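Side-chain contacts in SusD homolog (Bacteroides thetaiotaomicron VPI-5482, PDB 3IV0), which is of unknown function but, as a SusD-family protein of the outer membrane, probably binds glycans for uptake by the cell: residues A[284-287]-A[292-295]; A[309-314]-A[322-327]; A[369-374]-A[392-397]. One frame throughout, in Å; residues are numbered along the deposited sequence. Where two conformers were deposited one is given.

Contact 1 (A[284-287]-A[292-295]). With EDO (1,2-ethanediol), chain F.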
loop_
_atom_site.group_PDB
_atom_site.type_symbol
_atom_site.label_atom_id
_atom_site.label_comp_id
_atom_site.label_asym_id
_atom_site.label_seq_id
_atom_site.Cartn_x
_atom_site.Cartn_y
_atom_site.Cartn_z
ATOM N N PHE A 284 -7.148 8.302 4.175
ATOM C CA PHE A 284 -6.219 9.197 4.845
ATOM C C PHE A 284 -6.651 10.645 4.724
ATOM O O PHE A 284 -6.698 11.404 5.733
ATOM C CB PHE A 284 -4.829 9.009 4.217
ATOM C CG PHE A 284 -3.757 9.939 4.741
ATOM C CD1 PHE A 284 -3.065 9.612 5.887
ATOM C CD2 PHE A 284 -3.437 11.111 4.083
ATOM C CE1 PHE A 284 -2.051 10.426 6.375
ATOM C CE2 PHE A 284 -2.418 11.927 4.583
ATOM C CZ PHE A 284 -1.757 11.573 5.745
ATOM N N SER A 285 -6.998 11.052 3.521
ATOM C CA SER A 285 -7.394 12.432 3.278
ATOM C C SER A 285 -8.511 12.888 4.247
ATOM O O SER A 285 -8.483 14.030 4.753
ATOM C CB SER A 285 -7.820 12.601 1.823
ATOM O OG SER A 285 -7.999 13.981 1.507
ATOM N N ASP A 286 -9.506 12.029 4.486
ATOM C CA ASP A 286 -10.637 12.390 5.341
ATOM C C ASP A 286 -10.275 12.437 6.799
ATOM O O ASP A 286 -11.058 12.932 7.612
ATOM C CB ASP A 286 -11.852 11.504 5.075
ATOM C CG ASP A 286 -12.565 11.863 3.775
ATOM O OD1 ASP A 286 -12.474 13.018 3.313
ATOM O OD2 ASP A 286 -13.301 10.998 3.236
ATOM N N ASN A 287 -9.089 11.934 7.145
ATOM C CA ASN A 287 -8.629 11.995 8.506
ATOM C C ASN A 287 -7.736 13.207 8.774
ATOM O O ASN A 287 -7.497 13.534 9.950
ATOM C CB ASN A 287 -7.892 10.691 8.867
ATOM C CG ASN A 287 -8.818 9.490 8.930
ATOM O OD1 ASN A 287 -9.987 9.587 9.317
ATOM N ND2 ASN A 287 -8.289 8.330 8.563
ATOM N N CYS A 292 -12.715 21.549 3.954
ATOM C CA CYS A 292 -13.650 21.106 2.914
ATOM C C CYS A 292 -14.693 20.106 3.409
ATOM O O CYS A 292 -15.578 19.713 2.655
ATOM C CB CYS A 292 -12.859 20.502 1.752
ATOM S SG CYS A 292 -11.809 19.092 2.252
ATOM N N LEU A 293 -14.612 19.718 4.684
ATOM C CA LEU A 293 -15.527 18.740 5.283
ATOM C C LEU A 293 -16.464 19.388 6.294
ATOM O O LEU A 293 -17.211 18.705 6.989
ATOM C CB LEU A 293 -14.725 17.616 5.989
ATOM C CG LEU A 293 -13.800 16.729 5.146
ATOM C CD1 LEU A 293 -13.076 15.720 6.030
ATOM C CD2 LEU A 293 -14.603 16.038 4.029
ATOM N N ASN A 294 -16.536 20.712 6.351
ATOM C CA ASN A 294 -17.427 21.352 7.336
ATOM C C ASN A 294 -17.112 20.914 8.783
ATOM O O ASN A 294 -18.048 20.641 9.542
ATOM C CB ASN A 294 -18.907 21.027 7.061
ATOM C CG ASN A 294 -19.340 21.338 5.638
ATOM O OD1 ASN A 294 -19.946 20.496 4.969
ATOM N ND2 ASN A 294 -19.052 22.543 5.174
ATOM N N LYS A 295 -15.831 20.772 9.144
ATOM C CA LYS A 295 -15.480 20.365 10.499
ATOM C C LYS A 295 -14.617 21.471 11.008
ATOM O O LYS A 295 -14.003 22.183 10.218
ATOM C CB LYS A 295 -14.654 19.074 10.498
ATOM C CG LYS A 295 -15.441 17.852 10.184
ATOM C CD LYS A 295 -14.824 16.626 10.859
ATOM C CE LYS A 295 -13.575 16.154 10.146
ATOM N NZ LYS A 295 -13.087 14.821 10.680
HETATM C C1 EDO F . -13.474 11.500 8.385
HETATM O O1 EDO F . -13.723 12.822 8.780
HETATM C C2 EDO F . -12.914 10.525 9.417
HETATM O O2 EDO F . -12.192 11.181 10.444
HETATM O O HOH W 1 -10.560 14.861 9.322
#

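Contact 2 (A[309-314]-A[322-327])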
loop_
_atom_site.group_PDB
_atom_site.type_symbol
_atom_site.label_atom_id
_atom_site.label_comp_id
_atom_site.label_asym_id
_atom_site.label_seq_id
_atom_site.Cartn_x
_atom_site.Cartn_y
_atom_site.Cartn_z
ATOM N N THR A 309 11.645 18.401 9.521
ATOM C CA THR A 309 12.709 17.455 9.123
ATOM C C THR A 309 12.473 16.899 7.725
ATOM O O THR A 309 13.372 16.852 6.875
ATOM C CB THR A 309 12.744 16.269 10.080
ATOM O OG1 THR A 309 13.170 16.731 11.373
ATOM C CG2 THR A 309 13.675 15.126 9.554
ATOM N N LEU A 310 11.239 16.503 7.490
ATOM C CA LEU A 310 10.863 15.902 6.245
ATOM C C LEU A 310 10.898 16.856 5.052
ATOM O O LEU A 310 11.375 16.503 3.967
ATOM C CB LEU A 310 9.462 15.300 6.420
ATOM C CG LEU A 310 8.957 14.399 5.307
ATOM C CD1 LEU A 310 9.934 13.238 5.141
ATOM C CD2 LEU A 310 7.529 13.900 5.624
ATOM N N PHE A 311 10.395 18.063 5.246
ATOM C CA PHE A 311 10.319 19.082 4.193
ATOM C C PHE A 311 11.081 20.325 4.690
ATOM O O PHE A 311 10.460 21.276 5.182
ATOM C CB PHE A 311 8.871 19.433 3.878
ATOM C CG PHE A 311 8.125 18.353 3.135
ATOM C CD1 PHE A 311 8.327 18.170 1.788
ATOM C CD2 PHE A 311 7.262 17.512 3.808
ATOM C CE1 PHE A 311 7.639 17.169 1.114
ATOM C CE2 PHE A 311 6.589 16.473 3.118
ATOM C CZ PHE A 311 6.787 16.336 1.788
ATOM N N PRO A 312 12.417 20.308 4.620
ATOM C CA PRO A 312 13.180 21.388 5.268
ATOM C C PRO A 312 12.833 22.771 4.738
ATOM O O PRO A 312 12.732 22.979 3.530
ATOM C CB PRO A 312 14.643 21.008 4.977
ATOM C CG PRO A 312 14.610 19.531 4.709
ATOM C CD PRO A 312 13.318 19.313 4.007
HETATM N N MSE A 313 12.694 23.729 5.658
HETATM C CA MSE A 313 12.195 25.052 5.313
HETATM C C MSE A 313 13.124 25.866 4.405
HETATM O O MSE A 313 12.656 26.783 3.746
HETATM C CB MSE A 313 11.873 25.832 6.595
HETATM C CG MSE A 313 13.070 26.256 7.394
HETATM SE SE MSE A 313 12.504 27.045 9.106
HETATM C CE MSE A 313 11.528 28.258 8.554
ATOM N N TYR A 314 14.414 25.522 4.358
ATOM C CA TYR A 314 15.371 26.280 3.572
ATOM C C TYR A 314 15.658 25.688 2.215
ATOM O O TYR A 314 16.513 26.194 1.491
ATOM C CB TYR A 314 16.673 26.466 4.360
ATOM C CG TYR A 314 16.473 27.011 5.769
ATOM C CD1 TYR A 314 15.911 28.253 5.986
ATOM C CD2 TYR A 314 16.861 26.273 6.879
ATOM C CE1 TYR A 314 15.717 28.744 7.276
ATOM C CE2 TYR A 314 16.684 26.763 8.162
ATOM C CZ TYR A 314 16.115 27.992 8.353
ATOM O OH TYR A 314 15.945 28.468 9.633
ATOM N N LEU A 322 1.929 22.632 -2.272
ATOM C CA LEU A 322 0.784 22.024 -2.945
ATOM C C LEU A 322 0.101 20.962 -2.127
ATOM O O LEU A 322 -1.072 20.682 -2.376
ATOM C CB LEU A 322 1.200 21.441 -4.289
ATOM C CG LEU A 322 1.616 22.448 -5.342
ATOM C CD1 LEU A 322 2.307 21.798 -6.517
ATOM C CD2 LEU A 322 0.395 23.243 -5.864
ATOM N N TRP A 323 0.806 20.354 -1.201
ATOM C CA TRP A 323 0.243 19.236 -0.453
ATOM C C TRP A 323 -0.124 19.589 0.968
ATOM O O TRP A 323 -0.851 18.844 1.613
ATOM C CB TRP A 323 1.188 18.048 -0.463
ATOM C CG TRP A 323 1.345 17.404 -1.792
ATOM C CD1 TRP A 323 0.681 17.697 -2.922
ATOM C CD2 TRP A 323 2.181 16.273 -2.085
ATOM N NE1 TRP A 323 1.086 16.854 -3.942
ATOM C CE2 TRP A 323 2.006 15.973 -3.442
ATOM C CE3 TRP A 323 3.079 15.518 -1.338
ATOM C CZ2 TRP A 323 2.669 14.917 -4.053
ATOM C CZ3 TRP A 323 3.720 14.457 -1.947
ATOM C CH2 TRP A 323 3.536 14.196 -3.294
ATOM N N PHE A 324 0.358 20.733 1.460
ATOM C CA PHE A 324 0.118 21.134 2.833
ATOM C C PHE A 324 -0.426 22.553 2.854
ATOM O O PHE A 324 -0.230 23.327 1.911
ATOM C CB PHE A 324 1.392 21.059 3.688
ATOM C CG PHE A 324 1.986 19.695 3.745
ATOM C CD1 PHE A 324 2.864 19.279 2.762
ATOM C CD2 PHE A 324 1.696 18.843 4.798
ATOM C CE1 PHE A 324 3.394 18.013 2.793
ATOM C CE2 PHE A 324 2.247 17.545 4.832
ATOM C CZ PHE A 324 3.104 17.157 3.836
ATOM N N ASP A 325 -1.119 22.888 3.934
ATOM C CA ASP A 325 -1.493 24.293 4.164
ATOM C C ASP A 325 -0.333 25.075 4.802
ATOM O O ASP A 325 0.769 24.572 5.042
ATOM C CB ASP A 325 -2.803 24.362 4.958
ATOM C CG ASP A 325 -2.643 24.000 6.429
ATOM O OD1 ASP A 325 -1.530 23.929 6.962
ATOM O OD2 ASP A 325 -3.690 23.771 7.096
ATOM N N GLU A 326 -0.568 26.360 5.023
ATOM C CA GLU A 326 0.506 27.236 5.476
ATOM C C GLU A 326 0.954 26.956 6.911
ATOM O O GLU A 326 2.021 27.393 7.331
ATOM C CB GLU A 326 0.086 28.701 5.286
ATOM C CG GLU A 326 1.226 29.681 5.311
ATOM C CD GLU A 326 0.815 31.050 4.786
ATOM O OE1 GLU A 326 0.882 31.264 3.553
ATOM O OE2 GLU A 326 0.421 31.902 5.611
ATOM N N LYS A 327 0.182 26.149 7.652
ATOM C CA LYS A 327 0.526 25.771 9.008
ATOM C C LYS A 327 1.284 24.445 9.082
ATOM O O LYS A 327 1.403 23.847 10.129
ATOM C CB LYS A 327 -0.745 25.677 9.851
ATOM C CG LYS A 327 -1.517 26.989 9.897
ATOM C CD LYS A 327 -2.974 26.791 10.299
ATOM C CE LYS A 327 -3.882 26.440 9.113
ATOM N NZ LYS A 327 -4.529 27.643 8.501
#

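Contact 3 (A[369-374]-A[392-397])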
loop_
_atom_site.group_PDB
_atom_site.type_symbol
_atom_site.label_atom_id
_atom_site.label_comp_id
_atom_site.label_asym_id
_atom_site.label_seq_id
_atom_site.Cartn_x
_atom_site.Cartn_y
_atom_site.Cartn_z
ATOM N N GLY A 369 6.814 5.857 -6.785
ATOM C CA GLY A 369 7.217 4.873 -5.774
ATOM C C GLY A 369 8.124 3.808 -6.336
ATOM O O GLY A 369 9.155 3.476 -5.728
ATOM N N ALA A 370 7.749 3.233 -7.467
ATOM C CA ALA A 370 8.512 2.170 -8.084
ATOM C C ALA A 370 9.889 2.635 -8.530
ATOM O O ALA A 370 10.857 1.925 -8.319
ATOM C CB ALA A 370 7.737 1.579 -9.245
ATOM N N LEU A 371 9.980 3.862 -9.019
ATOM C CA LEU A 371 11.290 4.398 -9.383
ATOM C C LEU A 371 12.170 4.497 -8.153
ATOM O O LEU A 371 13.369 4.289 -8.230
ATOM C CB LEU A 371 11.137 5.783 -10.056
ATOM C CG LEU A 371 10.462 5.781 -11.399
ATOM C CD1 LEU A 371 10.287 7.231 -11.880
ATOM C CD2 LEU A 371 11.254 4.935 -12.425
ATOM N N LEU A 372 11.589 4.885 -7.019
ATOM C CA LEU A 372 12.362 4.989 -5.776
ATOM C C LEU A 372 12.760 3.647 -5.246
ATOM O O LEU A 372 13.845 3.505 -4.704
ATOM C CB LEU A 372 11.625 5.821 -4.733
ATOM C CG LEU A 372 11.444 7.312 -5.087
ATOM C CD1 LEU A 372 10.441 7.984 -4.153
ATOM C CD2 LEU A 372 12.787 8.070 -5.129
ATOM N N LEU A 373 11.938 2.616 -5.415
ATOM C CA LEU A 373 12.344 1.257 -5.043
ATOM C C LEU A 373 13.526 0.764 -5.867
ATOM O O LEU A 373 14.434 0.114 -5.363
ATOM C CB LEU A 373 11.183 0.280 -5.189
ATOM C CG LEU A 373 9.950 0.480 -4.293
ATOM C CD1 LEU A 373 8.969 -0.673 -4.548
ATOM C CD2 LEU A 373 10.338 0.602 -2.814
ATOM N N TYR A 374 13.487 1.044 -7.164
ATOM C CA TYR A 374 14.571 0.727 -8.090
ATOM C C TYR A 374 15.849 1.444 -7.634
ATOM O O TYR A 374 16.890 0.830 -7.451
ATOM C CB TYR A 374 14.113 1.133 -9.489
ATOM C CG TYR A 374 15.001 0.846 -10.646
ATOM C CD1 TYR A 374 16.146 0.093 -10.545
ATOM C CD2 TYR A 374 14.631 1.293 -11.897
ATOM C CE1 TYR A 374 16.925 -0.170 -11.675
ATOM C CE2 TYR A 374 15.395 1.026 -13.007
ATOM C CZ TYR A 374 16.547 0.322 -12.888
ATOM O OH TYR A 374 17.348 0.090 -13.987
ATOM N N LEU A 392 16.268 8.736 -8.643
ATOM C CA LEU A 392 15.866 9.612 -7.564
ATOM C C LEU A 392 15.529 10.998 -8.089
ATOM O O LEU A 392 14.539 11.607 -7.719
ATOM C CB LEU A 392 16.977 9.666 -6.509
ATOM C CG LEU A 392 16.844 10.687 -5.393
ATOM C CD1 LEU A 392 15.532 10.487 -4.610
ATOM C CD2 LEU A 392 18.079 10.641 -4.466
ATOM N N ASN A 393 16.371 11.489 -8.984
ATOM C CA ASN A 393 16.190 12.854 -9.481
ATOM C C ASN A 393 15.012 13.045 -10.404
ATOM O O ASN A 393 14.519 14.152 -10.560
ATOM C CB ASN A 393 17.498 13.350 -10.089
ATOM C CG ASN A 393 18.506 13.697 -9.035
ATOM O OD1 ASN A 393 18.143 14.119 -7.944
ATOM N ND2 ASN A 393 19.808 13.544 -9.344
ATOM N N ARG A 394 14.506 11.977 -10.989
ATOM C CA ARG A 394 13.251 12.118 -11.716
ATOM C C ARG A 394 12.120 12.533 -10.793
ATOM O O ARG A 394 11.294 13.372 -11.148
ATOM C CB ARG A 394 12.919 10.838 -12.454
ATOM C CG ARG A 394 13.842 10.639 -13.671
ATOM C CD ARG A 394 13.684 9.319 -14.301
ATOM N NE ARG A 394 12.364 9.145 -14.871
ATOM C CZ ARG A 394 11.930 7.963 -15.305
ATOM N NH1 ARG A 394 12.733 6.928 -15.230
ATOM N NH2 ARG A 394 10.720 7.842 -15.807
ATOM N N VAL A 395 12.129 11.993 -9.586
ATOM C CA VAL A 395 11.135 12.345 -8.587
ATOM C C VAL A 395 11.425 13.728 -7.984
ATOM O O VAL A 395 10.509 14.535 -7.836
ATOM C CB VAL A 395 11.044 11.261 -7.516
ATOM C CG1 VAL A 395 10.053 11.657 -6.416
ATOM C CG2 VAL A 395 10.642 9.906 -8.183
ATOM N N ARG A 396 12.699 13.986 -7.694
ATOM C CA ARG A 396 13.082 15.303 -7.171
ATOM C C ARG A 396 12.709 16.393 -8.169
ATOM O O ARG A 396 12.163 17.425 -7.799
ATOM C CB ARG A 396 14.580 15.374 -6.921
ATOM C CG ARG A 396 15.164 14.404 -5.925
ATOM C CD ARG A 396 14.841 14.777 -4.516
ATOM N NE ARG A 396 15.545 16.010 -4.115
ATOM C CZ ARG A 396 15.446 16.545 -2.910
ATOM N NH1 ARG A 396 14.638 16.047 -1.988
ATOM N NH2 ARG A 396 16.116 17.656 -2.631
ATOM N N ASN A 397 13.037 16.181 -9.440
ATOM C CA ASN A 397 12.768 17.194 -10.456
ATOM C C ASN A 397 11.268 17.439 -10.618
ATOM O O ASN A 397 10.836 18.573 -10.778
ATOM C CB ASN A 397 13.403 16.847 -11.797
ATOM C CG ASN A 397 14.916 17.097 -11.850
ATOM O OD1 ASN A 397 15.655 16.332 -12.488
ATOM N ND2 ASN A 397 15.372 18.166 -11.230
#

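Contact 1 (A[284-287]-A[292-295])
Asp286 and Leu293 meet with their side chains crossing at about a right angle, the carboxylate of the short helix 284-287 lying across the branched end of a leucine from the loop that leads on to strand 300-302. Leu293 points toward the helix, and its fork receives one oxygen: Asp286 OD1 lies 3.8 Å from Leu293 CD2 and 3.9 Å from Leu293 CD1. This is van der Waals contact alone. The polar needs of the carboxylate are met by Thr356 at the end of strand 354-356, whose OG1 bonds OD2, and by Ser357 just beyond it, whose OG bonds OD1; Leu293 also packs on Ile355 of that strand, so the strand and its end touch both residues.

Lys295 comes in beside this pair and turns to the backbone of Asp286 rather than to its carboxylate. A bend at chi3 (-76°) swings its long chain round so that NZ faces the carbonyl. Direct approach stops at 4.1 Å between Lys295 NZ and Asp286 O, and two small molecules span the gap. A water accepts from Lys295 NZ at 2.9 Å and donates to Asp286 O at 2.6 Å. Alongside it, Lys295 NZ donates to O1 of a 1,2-ethanediol at 2.8 Å, and that O1 gives a weak bond to the same carbonyl. The other diol hydroxyl, O2, makes a weak bond to Asn287 OD1 at 2.9 Å.

Water and diol reach Asp286 O from directions nearly at right angles, which lets one carbonyl oxygen accept from both. The diol probably came from the crystallisation liquor. Lysine suits the place because its ammonium, on a flexible arm, supplies N-H groups to water and diol together, and its charge probably polarises both bridges toward Asp286 O.

Contact 2 (A[309-314]-A[322-327])
Phe311 and Phe324 form an offset edge-to-face aromatic pair that ties together the ends of two short consecutive helices, 304-310 and 318-323. Phe311 is the first residue to leave the helical conformation after helix 304-310, and Phe324 lies in the region where helix 318-323 gives way to loop, so the rings bring together the chain on the two sides of the seven intervening residues.

The aromatic interaction carries the whole cross-contact. The edge of Phe324 is directed at the face of Phe311, with the planes at 62° and the centroids 5.2 Å apart. Two edge carbons do the touching: Phe324 CE1 and Phe324 CZ each lie 3.6 Å from Phe311 CE2. The contact is centred on CE2 and so displaced from the middle of the Phe311 ring; the ring neighbours Phe311 CD2 and Phe311 CZ lie 4.0 and 3.9 Å from Phe324 CE1. In both residues CG stands anti to the carbonyl carbon (chi1 -72° in Phe311), which sends the rings from well-separated backbones to a common meeting point. Such a pair sets weakly positive C-H edge against the electron-rich face, and phenylalanine suits it because these buried rings bring no hydroxyl that would need a partner.

Side chains of Arg421, on helix 408-422, and of Arg319 and Lys320 also touch that of Phe311, probably through the aliphatic parts of their chains.

Polar bonds anchor the backbone near the rings. Tyr329 OH bonds Phe311 O, and Arg421 NH1 bonds Leu310 O at the helix end. Just after Phe324, Asp325 makes an Asx turn while its OD2 takes a bond from Glu340 N: Lys327 N gives its hydrogen to Asp325 OD1 at 2.9 Å, approaching from 50° above the carboxylate plane.

Contact 3 (A[369-374]-A[392-397])
An antiparallel pair of consecutive helices, 367-381 and 385-398, consistent with the tetratricopeptide-like helical packing of the SusD family, meets here through Leu371 and Leu372 on one side and Leu392, Arg394 and Val395 on the other. The segment axes come within 9.2 Å, their directions 144° apart.

The buried half is aliphatic. Leu372 sends CD2 to within 3.7 Å of Leu392 CD1, the two chains crossing obliquely, while Val395 reaches toward it tip to tip, CG2 lying 4.1 Å from Leu372 CG. Valine suits the place because its short branched end brings CG2 up to the leucine. Arg419, Glu418 and Glu422 of helix 408-422 border this layer.

At the more exposed part of the contact, Leu371 and Arg394 cross at about a right angle. A bend at chi3 (65°) turns the guanidinium over the leucine, so that Leu371 CD1 sits above the centre of one face, 3.9 Å from Arg394 CZ. The other branch, CD2, lies 3.7 Å from Arg394 NH1. The nitrogens also have polar partners: NH1 makes a salt bridge with Glu239, and NH2 bonds Tyr367 OH. Replacing Arg394 by an alanine would probably leave Glu239 without its ionic mate, Tyr367 OH without this partner, and a gap over the methyls of Leu371.

Arginine therefore serves two chemistries at once, its flat face taking an apolar methyl while its nitrogens hold Glu239 and Tyr367, which carries the helix interface from a greasy interior to a polar margin.

In the fold
The three contacts follow one another along the chain and none touches another. Contact 2 is nearest to both others, the three centres forming a triangle: its centre is about 19 Å from that of contact 1 and about 20 Å from that of contact 3, with nearest atoms about 7 Å away in each case. Contacts 1 and 3 are about 29 Å apart between centres. Helix 408-422 links contacts 2 and 3, since Glu422 touches both Trp323 and Val395, and Arg421 bonds Leu310 O while its guanidinium lies close to that of Arg396. No glycan site is established; ethanediol molecules at contact 1 and about 3 Å from the Arg394 side chain probably came from the crystallisation liquor.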